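Local coordinates for protein beta-methylmalyl-CoA dehydratase (Chloroflexus aurantiacus, PDB 4E3E) that catalyses the reversible dehydration of (2R,3S)-beta-methylmalyl-CoA to mesaconyl-CoA (2-methylfumaryl-CoA) in the glyoxylate assimilation cycle, at residues 12-15 and 16-20; 71-74 and 75-79; 130-133 and 134-138; 168-171 and 172-175; 260-263 and 264-268. All coordinates share one frame; numbering follows the deposited sequence.

Contact 1: 12-15 and 16-20; sequences EDFR and LGQTI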
loop_
_atom_site.group_PDB
_atom_site.type_symbol
_atom_site.label_atom_id
_atom_site.label_comp_id
_atom_site.label_asym_id
_atom_site.label_seq_id
_atom_site.Cartn_x
_atom_site.Cartn_y
_atom_site.Cartn_z
ATOM N N GLU A 12 22.164 26.618 14.754
ATOM C CA GLU A 12 23.442 27.327 14.606
ATOM C C GLU A 12 24.255 26.853 13.394
ATOM O O GLU A 12 25.218 27.506 12.982
ATOM C CB GLU A 12 24.277 27.253 15.900
ATOM C CG GLU A 12 24.741 25.857 16.313
ATOM C CD GLU A 12 23.797 25.168 17.292
ATOM O OE1 GLU A 12 22.588 25.034 16.986
ATOM O OE2 GLU A 12 24.276 24.742 18.367
ATOM N N ASP A 13 23.848 25.721 12.827
ATOM C CA ASP A 13 24.529 25.143 11.675
ATOM C C ASP A 13 24.177 25.831 10.362
ATOM O O ASP A 13 24.917 25.708 9.386
ATOM C CB ASP A 13 24.248 23.642 11.576
ATOM C CG ASP A 13 24.737 22.876 12.791
ATOM O OD1 ASP A 13 25.766 23.272 13.388
ATOM O OD2 ASP A 13 24.092 21.875 13.154
ATOM N N PHE A 14 23.056 26.548 10.340
ATOM C CA PHE A 14 22.581 27.190 9.120
ATOM C C PHE A 14 23.308 28.494 8.815
ATOM O O PHE A 14 23.653 29.251 9.721
ATOM C CB PHE A 14 21.070 27.428 9.184
ATOM C CG PHE A 14 20.251 26.165 9.125
ATOM C CD1 PHE A 14 20.151 25.431 7.934
ATOM C CD2 PHE A 14 19.568 25.709 10.254
ATOM C CE1 PHE A 14 19.392 24.262 7.881
ATOM C CE2 PHE A 14 18.810 24.547 10.206
ATOM C CZ PHE A 14 18.717 23.823 9.019
ATOM N N ARG A 15 23.547 28.738 7.531
ATOM C CA ARG A 15 24.148 29.986 7.083
ATOM C C ARG A 15 23.246 30.675 6.071
ATOM O O ARG A 15 22.803 30.050 5.100
ATOM C CB ARG A 15 25.530 29.746 6.474
ATOM C CG ARG A 15 26.593 29.313 7.472
ATOM C CD ARG A 15 26.835 30.373 8.537
ATOM N NE ARG A 15 27.822 29.943 9.525
ATOM C CZ ARG A 15 27.556 29.180 10.584
ATOM N NH1 ARG A 15 26.323 28.746 10.815
ATOM N NH2 ARG A 15 28.535 28.851 11.418
ATOM N N LEU A 16 22.976 31.961 6.300
ATOM C CA LEU A 16 22.194 32.753 5.362
ATOM C C LEU A 16 22.773 32.629 3.957
ATOM O O LEU A 16 23.967 32.810 3.751
ATOM C CB LEU A 16 22.155 34.230 5.775
ATOM C CG LEU A 16 21.294 35.110 4.857
ATOM C CD1 LEU A 16 19.827 34.707 4.969
ATOM C CD2 LEU A 16 21.482 36.590 5.155
ATOM N N GLY A 17 21.918 32.311 2.998
ATOM C CA GLY A 17 22.345 32.188 1.612
ATOM C C GLY A 17 22.896 30.828 1.205
ATOM O O GLY A 17 23.199 30.618 0.028
ATOM N N GLN A 18 23.047 29.897 2.146
ATOM C CA GLN A 18 23.559 28.563 1.764
ATOM C C GLN A 18 22.524 27.769 0.959
ATOM O O GLN A 18 21.322 27.814 1.253
ATOM C CB GLN A 18 24.048 27.750 2.976
ATOM C CG GLN A 18 22.957 26.999 3.725
ATOM C CD GLN A 18 23.491 26.119 4.842
ATOM O OE1 GLN A 18 23.204 26.354 6.016
ATOM N NE2 GLN A 18 24.264 25.095 4.481
ATOM N N THR A 19 23.003 27.067 -0.065
ATOM C CA THR A 19 22.170 26.165 -0.847
ATOM C C THR A 19 22.481 24.727 -0.448
ATOM O O THR A 19 23.643 24.315 -0.454
ATOM C CB THR A 19 22.402 26.355 -2.354
ATOM O OG1 THR A 19 22.057 27.695 -2.703
ATOM C CG2 THR A 19 21.524 25.402 -3.168
ATOM N N ILE A 20 21.440 23.980 -0.084
ATOM C CA ILE A 20 21.571 22.577 0.240
ATOM C C ILE A 20 20.967 21.727 -0.877
ATOM O O ILE A 20 19.786 21.891 -1.232
ATOM C CB ILE A 20 20.872 22.236 1.569
ATOM C CG1 ILE A 20 21.432 23.105 2.713
ATOM C CG2 ILE A 20 21.013 20.747 1.875
ATOM C CD1 ILE A 20 20.631 23.031 3.992
HETATM O O HOH W 1 24.784 23.404 7.443
#
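Arg15 and Gln18 close a type II beta turn that carries the chain from a short 3-10 segment into the edge strand 19-27. The Gln18 amide N donates to Arg15 O over 3.0 Å, while the side chain of Gln18 reaches back across the turn and accepts from the same residue: Arg15 N to Gln18 OE1 measures 2.8 Å with a fairly straight N-H...O angle of 159°. The donor stands above the plane of the Gln18 amide rather than on a lone pair. Gln18 achieves this by placing CG between its backbone N and carbonyl carbon (chi1 84°) and running extended from there, which lays CB and CG over Arg15 O, each at 3.4 Å. Arg15 is thus gripped by its main chain from both N and O. Beyond OE1 lies Phe14, whose CA is 3.3 Å from Gln18 OE1 and whose ring is turned 69° from the amide. The edge of this ring meets Ile20 CD1, and the ring also packs on Val111 and Leu114 of strand 104-116 and on Ile80 of helix 65-80. Leu16, at the exposed corner, lies against Val161. The long Arg15 side chain turns the other way, bending at chi2 to fold back along the preceding segment. There one guanidinium nitrogen clasps two carbonyls, both close to the guanidinium plane: Arg15 NH1 is 2.7 Å from Glu12 O and 2.9 Å from Phe14 O.

Contact 2: 71-74 and 75-79; sequences IVFG and KTVPD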
loop_
_atom_site.group_PDB
_atom_site.type_symbol
_atom_site.label_atom_id
_atom_site.label_comp_id
_atom_site.label_asym_id
_atom_site.label_seq_id
_atom_site.Cartn_x
_atom_site.Cartn_y
_atom_site.Cartn_z
ATOM N N ILE A 71 6.427 14.759 -1.601
ATOM C CA ILE A 71 7.702 14.205 -2.037
ATOM C C ILE A 71 8.827 15.256 -2.022
ATOM O O ILE A 71 9.904 14.991 -1.477
ATOM C CB ILE A 71 7.565 13.478 -3.390
ATOM C CG1 ILE A 71 6.773 12.170 -3.163
ATOM C CG2 ILE A 71 8.945 13.178 -3.992
ATOM C CD1 ILE A 71 6.345 11.474 -4.427
ATOM N N VAL A 72 8.568 16.436 -2.604
ATOM C CA VAL A 72 9.515 17.564 -2.572
ATOM C C VAL A 72 9.838 17.935 -1.110
ATOM O O VAL A 72 11.018 18.028 -0.713
ATOM C CB VAL A 72 8.987 18.771 -3.389
ATOM C CG1 VAL A 72 9.809 20.032 -3.110
ATOM C CG2 VAL A 72 9.039 18.456 -4.892
ATOM N N PHE A 73 8.793 18.104 -0.307
ATOM C CA PHE A 73 8.947 18.378 1.133
ATOM C C PHE A 73 9.758 17.298 1.841
ATOM O O PHE A 73 10.709 17.608 2.574
ATOM C CB PHE A 73 7.570 18.559 1.780
ATOM C CG PHE A 73 7.599 18.916 3.253
ATOM C CD1 PHE A 73 7.864 17.957 4.227
ATOM C CD2 PHE A 73 7.283 20.217 3.672
ATOM C CE1 PHE A 73 7.839 18.291 5.595
ATOM C CE2 PHE A 73 7.252 20.547 5.022
ATOM C CZ PHE A 73 7.534 19.585 5.992
ATOM N N GLY A 74 9.392 16.036 1.630
ATOM C CA GLY A 74 10.093 14.916 2.265
ATOM C C GLY A 74 11.601 14.902 2.042
ATOM O O GLY A 74 12.356 14.638 2.969
ATOM N N LYS A 75 12.041 15.178 0.812
ATOM C CA LYS A 75 13.471 15.254 0.498
ATOM C C LYS A 75 14.234 16.264 1.355
ATOM O O LYS A 75 15.433 16.082 1.605
ATOM C CB LYS A 75 13.707 15.648 -0.965
ATOM C CG LYS A 75 12.937 14.849 -1.980
ATOM C CD LYS A 75 13.410 13.433 -1.979
ATOM C CE LYS A 75 12.261 12.463 -1.771
ATOM N NZ LYS A 75 13.029 11.213 -1.585
ATOM N N THR A 76 13.549 17.326 1.774
ATOM C CA THR A 76 14.199 18.422 2.504
ATOM C C THR A 76 14.307 18.091 3.983
ATOM O O THR A 76 15.127 18.682 4.703
ATOM C CB THR A 76 13.442 19.773 2.374
ATOM O OG1 THR A 76 12.271 19.789 3.224
ATOM C CG2 THR A 76 13.067 20.056 0.943
ATOM N N VAL A 77 13.486 17.145 4.433
ATOM C CA VAL A 77 13.404 16.842 5.881
ATOM C C VAL A 77 14.753 16.475 6.557
ATOM O O VAL A 77 15.082 17.040 7.621
ATOM C CB VAL A 77 12.290 15.821 6.188
ATOM C CG1 VAL A 77 12.348 15.350 7.648
ATOM C CG2 VAL A 77 10.925 16.442 5.885
ATOM N N PRO A 78 15.544 15.551 5.954
ATOM C CA PRO A 78 16.828 15.195 6.592
ATOM C C PRO A 78 17.722 16.411 6.906
ATOM O O PRO A 78 18.336 16.453 7.972
ATOM C CB PRO A 78 17.499 14.288 5.542
ATOM C CG PRO A 78 16.356 13.703 4.775
ATOM C CD PRO A 78 15.380 14.850 4.659
ATOM N N ASP A 79 17.749 17.396 6.007
ATOM C CA ASP A 79 18.653 18.551 6.126
ATOM C C ASP A 79 18.050 19.792 6.778
ATOM O O ASP A 79 18.783 20.634 7.299
ATOM C CB ASP A 79 19.185 18.931 4.747
ATOM C CG ASP A 79 19.851 17.768 4.049
ATOM O OD1 ASP A 79 20.735 17.142 4.659
ATOM O OD2 ASP A 79 19.490 17.464 2.902
#
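Phe73 and Val77 meet one helical turn apart on helix 65-80, the long helix of the N-terminal hot dog domain. Phe73 CE1 lies 3.6 Å from Val77 CG2, the methyl reaching the ring obliquely. The tight part of the contact centres on the Phe73 carbonyl. Thr76 OG1 donates to Phe73 O at 2.8 Å, in the carbonyl plane and on a lone pair. Thr76 N reaches the same oxygen at 3.0 Å from above that plane. With its hydroxyl between the backbone N and carbonyl carbon (chi1 77°), Thr76 folds back onto the preceding turn, and its CG2 comes within 3.3 Å of Val72 O. Along another side of the helix, Ile71 and Lys75 run side by side and point the same way. Lys75 N closes a regular helical bond to Ile71 O, and the bent lysine chain wraps this carbonyl, with Lys75 CG 3.1 Å and CE 3.5 Å from Ile71 O. Its ammonium finds Gln226 and the Thr24 carbonyl. Toward Pro78 the helix is looser. Val77 N turns mainly to Gly74 O at 3.1 Å and only weakly to Phe73 O, while Pro78, partly exposed, has no N-H to offer and merely sets CD against Gly74 O. Its ring packs on Arg43 of a second subunit. Thr76 OG1 also bonds to Arg144 NH2, consistent with the hydroxyl accepting from the arginine while donating to Phe73 O, which may help polarise that carbonyl.

Contact 3: 130-133 and 134-138; sequences VGVN and QWDEV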
loop_
_atom_site.group_PDB
_atom_site.type_symbol
_atom_site.label_atom_id
_atom_site.label_comp_id
_atom_site.label_asym_id
_atom_site.label_seq_id
_atom_site.Cartn_x
_atom_site.Cartn_y
_atom_site.Cartn_z
ATOM N N VAL A 130 13.022 24.137 -3.890
ATOM C CA VAL A 130 12.705 24.077 -5.316
ATOM C C VAL A 130 12.827 22.626 -5.792
ATOM O O VAL A 130 13.877 21.986 -5.608
ATOM C CB VAL A 130 13.653 24.993 -6.108
ATOM C CG1 VAL A 130 13.407 24.892 -7.623
ATOM C CG2 VAL A 130 13.518 26.445 -5.628
ATOM N N GLY A 131 11.747 22.098 -6.372
ATOM C CA GLY A 131 11.753 20.743 -6.925
ATOM C C GLY A 131 11.764 20.861 -8.427
ATOM O O GLY A 131 10.980 21.628 -8.967
ATOM N N VAL A 132 12.660 20.129 -9.094
ATOM C CA VAL A 132 12.748 20.133 -10.550
ATOM C C VAL A 132 12.550 18.717 -11.075
ATOM O O VAL A 132 12.774 17.744 -10.353
ATOM C CB VAL A 132 14.096 20.717 -11.096
ATOM C CG1 VAL A 132 14.246 22.189 -10.716
ATOM C CG2 VAL A 132 15.310 19.926 -10.619
ATOM N N ASN A 133 12.147 18.583 -12.331
ATOM C CA ASN A 133 12.049 17.246 -12.893
ATOM C C ASN A 133 13.365 16.898 -13.604
ATOM O O ASN A 133 14.348 17.651 -13.511
ATOM C CB ASN A 133 10.827 17.128 -13.817
ATOM C CG ASN A 133 10.910 18.070 -14.997
ATOM O OD1 ASN A 133 11.982 18.594 -15.310
ATOM N ND2 ASN A 133 9.778 18.309 -15.650
ATOM N N GLN A 134 13.374 15.775 -14.315
ATOM C CA GLN A 134 14.570 15.267 -14.997
ATOM C C GLN A 134 15.021 16.172 -16.149
ATOM O O GLN A 134 16.112 15.993 -16.682
ATOM C CB GLN A 134 14.353 13.813 -15.487
ATOM C CG GLN A 134 13.376 13.641 -16.662
ATOM C CD GLN A 134 11.912 13.474 -16.236
ATOM O OE1 GLN A 134 11.520 13.790 -15.100
ATOM N NE2 GLN A 134 11.097 12.963 -17.153
ATOM N N TRP A 135 14.175 17.135 -16.524
ATOM C CA TRP A 135 14.486 18.105 -17.592
ATOM C C TRP A 135 14.928 19.426 -17.018
ATOM O O TRP A 135 15.076 20.413 -17.744
ATOM C CB TRP A 135 13.261 18.321 -18.474
ATOM C CG TRP A 135 12.745 17.048 -19.087
ATOM C CD1 TRP A 135 11.621 16.314 -18.708
ATOM C CD2 TRP A 135 13.340 16.297 -20.194
ATOM N NE1 TRP A 135 11.481 15.201 -19.490
ATOM C CE2 TRP A 135 12.477 15.129 -20.403
ATOM C CE3 TRP A 135 14.457 16.468 -21.006
ATOM C CZ2 TRP A 135 12.745 14.184 -21.379
ATOM C CZ3 TRP A 135 14.715 15.510 -21.999
ATOM C CH2 TRP A 135 13.877 14.400 -22.183
ATOM N N ASP A 136 15.129 19.448 -15.702
ATOM C CA ASP A 136 15.461 20.658 -14.951
ATOM C C ASP A 136 14.362 21.720 -14.973
ATOM O O ASP A 136 14.648 22.886 -14.749
ATOM C CB ASP A 136 16.810 21.255 -15.407
ATOM C CG ASP A 136 17.997 20.427 -14.949
ATOM O OD1 ASP A 136 17.981 19.941 -13.799
ATOM O OD2 ASP A 136 18.949 20.258 -15.739
ATOM N N GLU A 137 13.116 21.322 -15.238
ATOM C CA GLU A 137 11.969 22.240 -15.123
ATOM C C GLU A 137 11.476 22.237 -13.682
ATOM O O GLU A 137 11.360 21.182 -13.077
ATOM C CB GLU A 137 10.828 21.802 -16.033
ATOM C CG GLU A 137 11.208 21.711 -17.516
ATOM C CD GLU A 137 10.105 21.086 -18.373
ATOM O OE1 GLU A 137 9.625 19.958 -18.067
ATOM O OE2 GLU A 137 9.715 21.727 -19.367
ATOM N N VAL A 138 11.185 23.418 -13.144
ATOM C CA VAL A 138 10.625 23.549 -11.805
ATOM C C VAL A 138 9.187 23.043 -11.836
ATOM O O VAL A 138 8.392 23.474 -12.671
ATOM C CB VAL A 138 10.670 25.026 -11.364
ATOM C CG1 VAL A 138 9.953 25.228 -10.039
ATOM C CG2 VAL A 138 12.127 25.525 -11.312
#
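A tight hairpin turn joins the neighbouring strands 122-132 and 138-149 in the N-terminal half of the sheet, and Asn133 grips its loop from within. Asn133 OD1 takes two backbone N-H groups, Trp135 N at 2.9 Å and Glu137 N at 3.0 Å, which approach from opposite faces of the amide plane. The first of these closes an Asx turn. The amide nitrogen is occupied as well: Asn133 ND2 to Glu137 OE1 is 2.9 Å with an N-H...O angle of 172°, the oxygen accepting through its anti lone pair and lying in the asparagine amide plane. The side chain sits over the loop because CG lies between the backbone N and carbonyl carbon (chi1 62°). The backbone forms a type I turn from Asn133 to Asp136 followed by a G1 beta bulge. Asp136 N bonds to Asn133 O and Asn133 N to Glu137 O, while Asp136 takes the left-handed helical conformation (phi 64°) normally found at this bulge position. Trp135 lies outside the loop and presents its ring edge to Asn133 ND2, with Gln134 CG 3.7 Å above one ring face. Gln134 itself is held through its amide by Thr104 and Asp103. Past the turn, Val132 and Val138 form an antiparallel non-hydrogen-bonded pair. Val138 CG2 is 4.0 Å from Val132 CG1 and also touches Val130 CG1. The Glu137 side chain comes within about 4 Å of Ala97, a probable substrate-binding residue, measured between side chains.

Contact 4: 168-171 and 172-175; sequences SVPV and TDLT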
loop_
_atom_site.group_PDB
_atom_site.type_symbol
_atom_site.label_atom_id
_atom_site.label_comp_id
_atom_site.label_asym_id
_atom_site.label_seq_id
_atom_site.Cartn_x
_atom_site.Cartn_y
_atom_site.Cartn_z
ATOM N N SER A 168 0.160 35.530 -1.103
ATOM C CA SER A 168 -0.392 34.499 -1.974
ATOM C C SER A 168 0.470 34.448 -3.225
ATOM O O SER A 168 1.211 35.396 -3.507
ATOM C CB SER A 168 -1.846 34.833 -2.363
ATOM O OG SER A 168 -1.938 36.104 -3.012
ATOM N N VAL A 169 0.377 33.347 -3.964
ATOM C CA VAL A 169 0.949 33.282 -5.306
ATOM C C VAL A 169 0.032 34.095 -6.224
ATOM O O VAL A 169 -1.157 33.801 -6.304
ATOM C CB VAL A 169 1.045 31.823 -5.813
ATOM C CG1 VAL A 169 1.532 31.784 -7.265
ATOM C CG2 VAL A 169 1.955 30.990 -4.901
ATOM N N PRO A 170 0.574 35.128 -6.915
ATOM C CA PRO A 170 -0.275 35.942 -7.801
ATOM C C PRO A 170 -0.906 35.119 -8.926
ATOM O O PRO A 170 -0.270 34.209 -9.468
ATOM C CB PRO A 170 0.700 36.965 -8.403
ATOM C CG PRO A 170 1.845 37.012 -7.454
ATOM C CD PRO A 170 1.957 35.639 -6.848
ATOM N N VAL A 171 -2.144 35.455 -9.271
ATOM C CA VAL A 171 -2.880 34.749 -10.311
ATOM C C VAL A 171 -2.103 34.771 -11.645
ATOM O O VAL A 171 -2.204 33.839 -12.449
ATOM C CB VAL A 171 -4.330 35.301 -10.437
ATOM C CG1 VAL A 171 -4.370 36.654 -11.140
ATOM C CG2 VAL A 171 -5.224 34.310 -11.156
ATOM N N THR A 172 -1.292 35.810 -11.846
ATOM C CA THR A 172 -0.472 35.926 -13.052
ATOM C C THR A 172 0.712 34.955 -13.040
ATOM O O THR A 172 1.338 34.750 -14.073
ATOM C CB THR A 172 0.040 37.362 -13.244
ATOM O OG1 THR A 172 0.601 37.825 -12.010
ATOM C CG2 THR A 172 -1.112 38.292 -13.649
ATOM N N ASP A 173 1.003 34.348 -11.886
ATOM C CA ASP A 173 2.080 33.344 -11.771
ATOM C C ASP A 173 1.597 31.888 -11.870
ATOM O O ASP A 173 2.415 30.966 -11.886
ATOM C CB ASP A 173 2.850 33.502 -10.441
ATOM C CG ASP A 173 3.739 34.738 -10.412
ATOM O OD1 ASP A 173 3.951 35.379 -11.457
ATOM O OD2 ASP A 173 4.241 35.069 -9.328
ATOM N N LEU A 174 0.284 31.677 -11.911
ATOM C CA LEU A 174 -0.264 30.316 -11.904
ATOM C C LEU A 174 -0.065 29.618 -13.236
ATOM O O LEU A 174 -0.305 30.201 -14.275
ATOM C CB LEU A 174 -1.755 30.330 -11.579
ATOM C CG LEU A 174 -2.194 30.945 -10.244
ATOM C CD1 LEU A 174 -3.699 30.828 -10.080
ATOM C CD2 LEU A 174 -1.502 30.275 -9.078
ATOM N N THR A 175 0.364 28.361 -13.191
ATOM C CA THR A 175 0.403 27.507 -14.380
ATOM C C THR A 175 -0.983 26.900 -14.588
ATOM O O THR A 175 -1.586 26.394 -13.639
ATOM C CB THR A 175 1.470 26.400 -14.236
ATOM O OG1 THR A 175 2.761 27.006 -14.169
ATOM C CG2 THR A 175 1.447 25.441 -15.413
HETATM O O HOH W 2 -1.954 32.486 -14.775
#
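The side chain of Leu174 spreads over Val169 and Val171, its two methyls taking one valine each. Leu174 CD2 meets Val169 CG1 at 3.8 Å, and CD1 meets Val171 CG2 at 4.0 Å; in both pairs the chains lie at a slant to one another. With CG opposite its carbonyl carbon (chi1 -59°), the leucine leans back over the turn and also brings its CG near Val171 O. Val169 CG1 touches the CB of Asp173 in addition, so one methyl bridges two residues of the following segment. On another side of the turn the carboxylate of Asp173 lies beside the Pro170 ring, where Asp173 OD2 is 3.4 Å from Pro170 CD, and Thr172 OG1 comes up to Pro170 CB. Two carbonyls hold the backbone. Asp173 N donates to Pro170 O over 2.7 Å, from well above the carbonyl plane, whereas the bond from Leu174 N to Val171 O is weak at 3.3 Å. Water 2 bridges the same stretch, donating to Val171 O at 2.7 Å and to Leu174 O at 2.9 Å. Leu174 also packs on Ala272 and Ala273 of strand 270-278 and on Ile301, so that the turn lies against that strand. Successive bonds of this kind, each from a residue to the carbonyl three back, are consistent with a run of consecutive turns, here in what is probably the long linker between the two hot dog domains.

Contact 5: 260-263 and 264-268; sequences LSFN and GLANA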
loop_
_atom_site.group_PDB
_atom_site.type_symbol
_atom_site.label_atom_id
_atom_site.label_comp_id
_atom_site.label_asym_id
_atom_site.label_seq_id
_atom_site.Cartn_x
_atom_site.Cartn_y
_atom_site.Cartn_z
ATOM N N LEU A 260 -11.369 15.010 1.382
ATOM C CA LEU A 260 -12.701 15.302 1.902
ATOM C C LEU A 260 -13.396 16.456 1.176
ATOM O O LEU A 260 -14.624 16.443 0.993
ATOM C CB LEU A 260 -12.600 15.671 3.383
ATOM C CG LEU A 260 -12.145 14.600 4.367
ATOM C CD1 LEU A 260 -11.902 15.228 5.730
ATOM C CD2 LEU A 260 -13.150 13.456 4.451
ATOM N N SER A 261 -12.616 17.463 0.777
ATOM C CA SER A 261 -13.150 18.617 0.050
ATOM C C SER A 261 -13.846 18.242 -1.273
ATOM O O SER A 261 -14.646 19.039 -1.786
ATOM C CB SER A 261 -12.066 19.677 -0.202
ATOM O OG SER A 261 -11.338 19.390 -1.394
ATOM N N PHE A 262 -13.555 17.046 -1.811
ATOM C CA PHE A 262 -14.262 16.547 -3.016
ATOM C C PHE A 262 -15.780 16.660 -2.853
ATOM O O PHE A 262 -16.493 16.946 -3.814
ATOM C CB PHE A 262 -13.909 15.092 -3.361
ATOM C CG PHE A 262 -14.562 14.597 -4.662
ATOM C CD1 PHE A 262 -13.974 14.849 -5.898
ATOM C CD2 PHE A 262 -15.773 13.909 -4.635
ATOM C CE1 PHE A 262 -14.567 14.420 -7.077
ATOM C CE2 PHE A 262 -16.381 13.475 -5.806
ATOM C CZ PHE A 262 -15.775 13.727 -7.034
ATOM N N ASN A 263 -16.268 16.420 -1.636
ATOM C CA ASN A 263 -17.664 16.622 -1.327
ATOM C C ASN A 263 -17.915 18.120 -1.189
ATOM O O ASN A 263 -17.864 18.666 -0.081
ATOM C CB ASN A 263 -18.066 15.881 -0.030
ATOM C CG ASN A 263 -19.568 15.880 0.183
ATOM O OD1 ASN A 263 -20.330 16.134 -0.750
ATOM N ND2 ASN A 263 -20.008 15.598 1.414
ATOM N N GLY A 264 -18.138 18.790 -2.321
ATOM C CA GLY A 264 -18.476 20.216 -2.314
ATOM C C GLY A 264 -17.577 21.058 -3.196
ATOM O O GLY A 264 -17.933 22.196 -3.551
ATOM N N LEU A 265 -16.408 20.511 -3.535
ATOM C CA LEU A 265 -15.478 21.178 -4.451
ATOM C C LEU A 265 -14.982 20.237 -5.557
ATOM O O LEU A 265 -13.832 20.327 -5.976
ATOM C CB LEU A 265 -14.297 21.778 -3.666
ATOM C CG LEU A 265 -14.616 23.037 -2.850
ATOM C CD1 LEU A 265 -13.565 23.292 -1.784
ATOM C CD2 LEU A 265 -14.794 24.256 -3.764
ATOM N N ALA A 266 -15.856 19.348 -6.035
ATOM C CA ALA A 266 -15.478 18.313 -7.007
ATOM C C ALA A 266 -14.831 18.855 -8.291
ATOM O O ALA A 266 -13.943 18.212 -8.849
ATOM C CB ALA A 266 -16.680 17.438 -7.349
ATOM N N ASN A 267 -15.258 20.029 -8.759
ATOM C CA ASN A 267 -14.675 20.580 -9.997
ATOM C C ASN A 267 -13.396 21.388 -9.783
ATOM O O ASN A 267 -12.820 21.910 -10.751
ATOM C CB ASN A 267 -15.724 21.358 -10.816
ATOM C CG ASN A 267 -16.699 20.431 -11.520
ATOM O OD1 ASN A 267 -17.919 20.600 -11.433
ATOM N ND2 ASN A 267 -16.165 19.432 -12.209
ATOM N N ALA A 268 -12.942 21.479 -8.520
ATOM C CA ALA A 268 -11.637 22.075 -8.217
ATOM C C ALA A 268 -10.571 21.063 -8.623
ATOM O O ALA A 268 -9.991 20.368 -7.778
ATOM C CB ALA A 268 -11.520 22.438 -6.742
#
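Leu265 N finds Ser261 O at 2.9 Å where helix 250-265 ends, the long helix of the second hot dog domain. The bond runs nearly along the C=O axis, and the CB of Leu265 presses on the same carbonyl. Just before it, an inverse gamma turn centred on Asn263 distorts the last turn of the helix: Gly264 N reaches Phe262 O at 2.9 Å, but the N-H...O angle of 127° makes this a weak bond. Gly264 has a positive phi, at which a beta carbon would clash with Asn263 O. A type I turn follows, from Leu265 to Ala268, with Ala268 N donating to Leu265 O. Asn263 N is taken up by Leu260 O, and several polar groups find partners outside the turn: Asn263 O meets His207, Gly264 O the hydroxyl of Tyr199, and Ser261 OG the Arg258 carbonyl. Asn263 OD1 accepts from Asn6 N of a third subunit, and Asn263 ND2 bonds weakly to Asp209. Phe262, with CG anti to the backbone N (chi1 -176°), places its ring against the outgoing chain. There Ala266 CB makes a CH-pi contact over one face, 3.9 Å from the Phe262 ring centroid and 20° off the normal.

In the fold
Contacts 1, 2 and 3 cluster in the N-terminal hot dog domain. Contact 1 rests on the end of the helix of contact 2, with Phe14 CZ 3.6 Å from Asp79 O, and that helix meets the hairpin strand of contact 3, with Val72 CG2 4.1 Å from Gly131 CA. Contact 5 ends the corresponding long helix of the second domain, its centre 28 Å from that of contact 2 and on the opposite side of the chain's centre. Contact 4 belongs to the linker, about 7 Å from contact 3 between nearest atoms. Contacts 2 and 3 lie nearest the probable substrate site: side chains of Phe73 and Asn87 come within about 4 Å.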